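Local coordinates for sensor protein (Vibrio parahaemolyticus, PDB 3I9Y), which forms the sensor domain of the TMAO-responsive receptor TorS, a membrane protein that probably transfers a phosphoryl group from ATP to a protein histidine, at residues A[177-180]-A[181-185]; A[234-237]-A[238-241]. All coordinates share one frame; numbering follows the deposited sequence.

The two contacts show how local side-chain chemistry depends on whether a helix ends or runs on. Contact 1, partly buried, spans the last turn of helix 158-180 and the loop after it, where a side-chain salt bridge and a threonine hydroxyl bonded to a main-chain carbonyl mark the helix end. Contact 2 lies within helix 232-267, is a surface contact apart from buried L236, and has regular backbone bonds with glutamine and aliphatic packing alongside. Both rest on helices 63-114 and 186-208 in a domain of two stacked four-helix bundles. They also touch directly: A180 CB lies 3.8 Å from L236 CD1, R181 CA 3.6 Å from L236 CD2, and T184 O meets the Y240 ring.

Contact 1: residues A[177-180]-A[181-185]; sequences IEEA and RTLTN
A first torsion of 70° sets R181 CG between its own N and carbonyl carbon, and a bend at chi3 then carries the guanidinium alongside E178, whose chain is itself bent at chi2 (-81°). The two side chains run side by side, and R181 NH1 forms a salt bridge with E178 OE1 at 2.9 Å, on the syn side but tilted out of the carboxylate plane. The carboxylate oxygen lies at the guanidinium edge, although the two planes are 53° apart. R181 CG passes 3.4 Å from E178 O.

The helix ends here in a type I turn from A180 to L183. E179 O accepts two bonds from T182, from OG1 at 2.8 Å and from N at 2.9 Å, while L183 N donates to A180 O at 3.2 Å. A water lies 2.9 Å from A180 O and 2.6 Å from L183 O, bridging the two ends of the turn. L183 CD2 packs against the E179 side chain, whose carboxylate pairs with R188.

R181 NH2 makes a second salt bridge, to D98 of helix 63-114. A180 leans on F233 of helix 232-267 and L183 on I192 of helix 186-208, N-capped by N185.

Contact 2: residues A[234-237]-A[238-241]; sequences TILL and QQYE
L236 and Q239 lie side by side and point the same way, with L236 CD2 3.8 Å from Q239 OE1, a methyl beside an amide oxygen. A first torsion of 165° puts Q239 CG opposite its own N, and the extended chain beyond it takes the amide out alongside the leucine. A water then joins this amide to the main chain, 2.8 Å from both Q239 OE1 and L236 O. That carbonyl also accepts Y240 N at 2.8 Å, so its oxygen has both a helical and a water partner.

One residue earlier, the Q238 side chain runs back, extended, alongside the preceding turn, with CG anti to the carbonyl carbon. Its CD comes 3.6 Å from T234 O, and OE1 lies 3.5 Å from I235 CA, with the isoleucine CB, CG1 and CG2 more loosely around it. On another flank, E241 CG passes 3.1 Å from L237 O, the oxygen that receives E241 N at 3.0 Å in a nearly straight bond (176° at the hydrogen).

Behind these side chains stands the main chain of helix 232-267, whose i to i+4 bonds set their spacing. The bonds include Q238 N to T234 O and Q239 N to I235 O. Near the start of this helix, T234 OG1 is bonded to V231 O. Farther out, I235 and Q239 meet I97 of helix 63-114, while L237 and Y240 meet V186 of helix 186-208.

The contact thus combines main-chain hydrogen bonding with aliphatic and amide packing, and no ion pair joins its two segments. The amide oxygens lie beside aliphatic carbon, and the water links two acceptors that could not bond to each other directly, Q239 OE1 and L236 O.

Contact 1: residues A[177-180]-A[181-185]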
ATOM      1  N   ILE A 177      13.653  -7.338 -10.467  1.00 19.83           N
ATOM      2  CA  ILE A 177      12.440  -7.594  -9.703  1.00 20.76           C
ATOM      3  C   ILE A 177      12.728  -7.201  -8.222  1.00 21.11           C
ATOM      4  O   ILE A 177      11.891  -6.510  -7.696  1.00 20.92           O
ATOM      5  CB  ILE A 177      12.134  -9.061  -9.757  1.00 22.06           C
ATOM      6  CG1 ILE A 177      11.602  -9.312 -11.194  1.00 26.59           C
ATOM      7  CG2 ILE A 177      10.840  -9.292  -8.904  1.00 25.25           C
ATOM      8  CD1 ILE A 177      11.209 -10.945 -11.267  1.00 31.19           C
ATOM      9  N   GLU A 178      13.882  -7.577  -7.559  1.00 18.95           N
ATOM     10  CA  GLU A 178      14.135  -7.174  -6.156  1.00 20.36           C
ATOM     11  C   GLU A 178      14.163  -5.642  -6.094  1.00 22.50           C
ATOM     12  O   GLU A 178      13.647  -5.037  -5.109  1.00 23.46           O
ATOM     13  CB  GLU A 178      15.590  -7.694  -5.648  1.00 20.85           C
ATOM     14  CG  GLU A 178      15.509  -9.250  -5.684  1.00 24.94           C
ATOM     15  CD  GLU A 178      14.821  -9.876  -4.480  1.00 27.65           C
ATOM     16  OE1 GLU A 178      14.316  -9.117  -3.634  1.00 24.63           O
ATOM     17  OE2 GLU A 178      14.825 -11.138  -4.421  1.00 30.84           O
ATOM     18  N   GLU A 179      14.723  -4.941  -7.130  1.00 21.81           N
ATOM     19  CA  GLU A 179      14.816  -3.499  -6.979  1.00 21.04           C
ATOM     20  C   GLU A 179      13.353  -2.856  -7.106  1.00 22.39           C
ATOM     21  O   GLU A 179      12.988  -1.897  -6.381  1.00 22.12           O
ATOM     22  CB  GLU A 179      15.616  -2.938  -8.164  1.00 22.93           C
ATOM     23  CG  GLU A 179      15.474  -1.474  -8.046  1.00 28.21           C
ATOM     24  CD  GLU A 179      16.365  -0.684  -8.937  1.00 34.98           C
ATOM     25  OE1 GLU A 179      16.552  -1.135 -10.084  1.00 35.10           O
ATOM     26  OE2 GLU A 179      16.838   0.488  -8.520  1.00 41.14           O
ATOM     27  N   ALA A 180      12.598  -3.317  -8.143  1.00 20.99           N
ATOM     28  CA  ALA A 180      11.293  -2.828  -8.423  1.00 21.79           C
ATOM     29  C   ALA A 180      10.364  -2.861  -7.165  1.00 20.49           C
ATOM     30  O   ALA A 180       9.728  -1.840  -6.946  1.00 20.89           O
ATOM     31  CB  ALA A 180      10.576  -3.563  -9.575  1.00 19.64           C
ATOM     32  N   ARG A 181      10.413  -3.860  -6.241  1.00 21.37           N
ATOM     33  CA  ARG A 181       9.408  -3.815  -5.207  1.00 20.79           C
ATOM     34  C   ARG A 181       9.822  -2.869  -4.126  1.00 22.77           C
ATOM     35  O   ARG A 181       9.102  -2.740  -3.114  1.00 18.67           O
ATOM     36  CB  ARG A 181       9.209  -5.198  -4.699  1.00 23.09           C
ATOM     37  CG  ARG A 181      10.434  -5.505  -3.989  1.00 24.31           C
ATOM     38  CD  ARG A 181      10.793  -6.920  -3.955  1.00 29.33           C
ATOM     39  NE  ARG A 181      10.251  -7.607  -2.840  1.00 25.99           N
ATOM     40  CZ  ARG A 181      10.696  -8.632  -2.148  1.00 25.15           C
ATOM     41  NH1 ARG A 181      11.794  -9.318  -2.186  1.00 27.02           N
ATOM     42  NH2 ARG A 181       9.655  -9.397  -1.611  1.00 26.46           N
ATOM     43  N   THR A 182      10.973  -2.163  -4.277  1.00 23.21           N
ATOM     44  CA  THR A 182      11.377  -1.243  -3.180  1.00 25.10           C
ATOM     45  C   THR A 182      11.219   0.175  -3.729  1.00 25.08           C
ATOM     46  O   THR A 182      11.430   1.070  -3.025  1.00 25.66           O
ATOM     47  CB  THR A 182      12.882  -1.275  -2.783  1.00 25.77           C
ATOM     48  OG1 THR A 182      13.666  -0.799  -3.909  1.00 25.03           O
ATOM     49  CG2 THR A 182      13.337  -2.704  -2.344  1.00 25.92           C
ATOM     50  N   LEU A 183      10.842   0.360  -4.927  1.00 24.37           N
ATOM     51  CA  LEU A 183      10.803   1.732  -5.444  1.00 25.76           C
ATOM     52  C   LEU A 183       9.533   2.479  -4.986  1.00 28.19           C
ATOM     53  O   LEU A 183       8.398   1.884  -4.863  1.00 22.28           O
ATOM     54  CB  LEU A 183      10.755   1.744  -7.012  1.00 26.61           C
ATOM     55  CG  LEU A 183      11.910   1.083  -7.827  1.00 27.80           C
ATOM     56  CD1 LEU A 183      11.741   1.218  -9.408  1.00 28.82           C
ATOM     57  CD2 LEU A 183      13.251   1.914  -7.370  1.00 26.97           C
ATOM     58  N   THR A 184       9.733   3.796  -4.739  1.00 29.50           N
ATOM     59  CA  THR A 184       8.601   4.617  -4.338  1.00 33.17           C
ATOM     60  C   THR A 184       8.383   5.638  -5.471  1.00 32.80           C
ATOM     61  O   THR A 184       7.589   6.572  -5.347  1.00 33.57           O
ATOM     62  CB  THR A 184       8.872   5.416  -3.026  1.00 34.16           C
ATOM     63  OG1 THR A 184      10.081   6.130  -3.259  1.00 36.80           O
ATOM     64  CG2 THR A 184       9.139   4.565  -1.765  1.00 35.36           C
ATOM     65  N   ASN A 185       9.018   5.491  -6.608  1.00 32.98           N
ATOM     66  CA  ASN A 185       8.758   6.535  -7.646  1.00 32.42           C
ATOM     67  C   ASN A 185       8.090   5.884  -8.783  1.00 30.90           C
ATOM     68  O   ASN A 185       8.653   4.958  -9.317  1.00 30.54           O
ATOM     69  CB  ASN A 185      10.106   7.153  -8.137  1.00 32.77           C
ATOM     70  CG  ASN A 185       9.917   8.130  -9.339  1.00 33.95           C
ATOM     71  OD1 ASN A 185       9.604   7.757 -10.476  1.00 34.22           O
ATOM     72  ND2 ASN A 185      10.115   9.436  -9.049  1.00 36.90           N
TER
HETATM   73  O   HOH W   1       7.491  -0.414  -5.714  1.00 22.12           O

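Contact 2: residues A[234-237]-A[238-241]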
ATOM      1  N   THR A 234       2.087  -4.645 -12.595  1.00 19.04           N
ATOM      2  CA  THR A 234       0.935  -3.767 -12.549  1.00 20.21           C
ATOM      3  C   THR A 234       0.478  -3.812 -11.112  1.00 18.81           C
ATOM      4  O   THR A 234      -0.127  -2.864 -10.721  1.00 21.10           O
ATOM      5  CB  THR A 234      -0.228  -4.184 -13.412  1.00 23.21           C
ATOM      6  OG1 THR A 234      -0.666  -5.409 -12.876  1.00 27.64           O
ATOM      7  CG2 THR A 234       0.243  -4.624 -14.830  1.00 22.72           C
ATOM      8  N   ILE A 235       0.849  -4.786 -10.248  1.00 18.22           N
ATOM      9  CA  ILE A 235       0.391  -4.747  -8.799  1.00 16.28           C
ATOM     10  C   ILE A 235       1.274  -3.706  -8.065  1.00 17.50           C
ATOM     11  O   ILE A 235       0.809  -2.923  -7.187  1.00 17.27           O
ATOM     12  CB  ILE A 235       0.488  -6.119  -8.137  1.00 15.56           C
ATOM     13  CG1 ILE A 235      -0.397  -7.122  -8.993  1.00 15.57           C
ATOM     14  CG2 ILE A 235      -0.122  -5.964  -6.725  1.00 16.46           C
ATOM     15  CD1 ILE A 235      -0.205  -8.626  -8.497  1.00 24.06           C
ATOM     16  N   LEU A 236       2.543  -3.568  -8.529  1.00 16.66           N
ATOM     17  CA  LEU A 236       3.436  -2.541  -7.933  1.00 16.51           C
ATOM     18  C   LEU A 236       2.868  -1.146  -8.241  1.00 17.58           C
ATOM     19  O   LEU A 236       2.977  -0.205  -7.338  1.00 17.84           O
ATOM     20  CB  LEU A 236       4.908  -2.601  -8.436  1.00 15.65           C
ATOM     21  CG  LEU A 236       5.563  -3.838  -7.766  1.00 17.33           C
ATOM     22  CD1 LEU A 236       6.954  -4.029  -8.612  1.00 18.13           C
ATOM     23  CD2 LEU A 236       6.024  -3.554  -6.314  1.00 11.48           C
ATOM     24  N   LEU A 237       2.284  -0.974  -9.444  1.00 18.03           N
ATOM     25  CA  LEU A 237       1.688   0.355  -9.712  1.00 19.69           C
ATOM     26  C   LEU A 237       0.420   0.587  -8.846  1.00 19.94           C
ATOM     27  O   LEU A 237       0.191   1.748  -8.420  1.00 19.46           O
ATOM     28  CB  LEU A 237       1.309   0.604 -11.247  1.00 20.12           C
ATOM     29  CG  LEU A 237       2.654   0.299 -12.053  1.00 25.18           C
ATOM     30  CD1 LEU A 237       2.492  -0.038 -13.530  1.00 24.73           C
ATOM     31  CD2 LEU A 237       3.549   1.635 -11.957  1.00 25.35           C
ATOM     32  N   GLN A 238      -0.407  -0.487  -8.623  1.00 16.76           N
ATOM     33  CA  GLN A 238      -1.548  -0.260  -7.815  1.00 18.10           C
ATOM     34  C   GLN A 238      -1.062   0.071  -6.378  1.00 17.41           C
ATOM     35  O   GLN A 238      -1.706   0.824  -5.757  1.00 16.52           O
ATOM     36  CB  GLN A 238      -2.404  -1.551  -7.782  1.00 18.36           C
ATOM     37  CG  GLN A 238      -3.097  -1.667  -9.175  1.00 21.87           C
ATOM     38  CD  GLN A 238      -3.451  -3.227  -9.435  1.00 25.93           C
ATOM     39  OE1 GLN A 238      -3.031  -4.099  -8.685  1.00 26.01           O
ATOM     40  NE2 GLN A 238      -4.102  -3.501 -10.460  1.00 25.56           N
ATOM     41  N   GLN A 239      -0.005  -0.580  -5.864  1.00 18.17           N
ATOM     42  CA  GLN A 239       0.422  -0.358  -4.510  1.00 18.78           C
ATOM     43  C   GLN A 239       0.927   1.130  -4.557  1.00 18.96           C
ATOM     44  O   GLN A 239       0.700   1.862  -3.581  1.00 18.09           O
ATOM     45  CB  GLN A 239       1.641  -1.229  -4.159  1.00 17.90           C
ATOM     46  CG  GLN A 239       2.324  -0.831  -2.954  1.00 18.33           C
ATOM     47  CD  GLN A 239       3.393  -1.887  -2.604  1.00 21.16           C
ATOM     48  OE1 GLN A 239       4.568  -1.857  -3.200  1.00 20.41           O
ATOM     49  NE2 GLN A 239       3.095  -2.740  -1.658  1.00 15.76           N
ATOM     50  N   TYR A 240       1.591   1.581  -5.634  1.00 17.97           N
ATOM     51  CA  TYR A 240       2.035   3.020  -5.546  1.00 19.67           C
ATOM     52  C   TYR A 240       0.792   3.971  -5.385  1.00 19.71           C
ATOM     53  O   TYR A 240       0.794   4.850  -4.577  1.00 18.48           O
ATOM     54  CB  TYR A 240       2.778   3.448  -6.828  1.00 21.76           C
ATOM     55  CG  TYR A 240       2.991   4.913  -6.964  1.00 24.77           C
ATOM     56  CD1 TYR A 240       4.127   5.500  -6.379  1.00 27.18           C
ATOM     57  CD2 TYR A 240       2.125   5.704  -7.690  1.00 25.29           C
ATOM     58  CE1 TYR A 240       4.462   6.906  -6.584  1.00 30.21           C
ATOM     59  CE2 TYR A 240       2.373   7.149  -7.794  1.00 29.29           C
ATOM     60  CZ  TYR A 240       3.547   7.720  -7.256  1.00 29.97           C
ATOM     61  OH  TYR A 240       3.762   9.102  -7.204  1.00 34.00           O
ATOM     62  N   GLU A 241      -0.196   3.831  -6.256  1.00 21.04           N
ATOM     63  CA  GLU A 241      -1.417   4.655  -6.248  1.00 24.91           C
ATOM     64  C   GLU A 241      -2.156   4.509  -4.891  1.00 24.22           C
ATOM     65  O   GLU A 241      -2.574   5.509  -4.353  1.00 25.55           O
ATOM     66  CB  GLU A 241      -2.457   4.275  -7.324  1.00 26.41           C
ATOM     67  CG  GLU A 241      -1.808   4.065  -8.570  1.00 34.12           C
ATOM     68  CD  GLU A 241      -2.727   3.366  -9.798  1.00 38.03           C
ATOM     69  OE1 GLU A 241      -3.227   2.185  -9.826  1.00 38.68           O
ATOM     70  OE2 GLU A 241      -2.896   4.082 -10.806  1.00 41.15           O
TER
HETATM   71  O   HOH W   2       4.913  -0.098  -5.364  1.00 19.42           O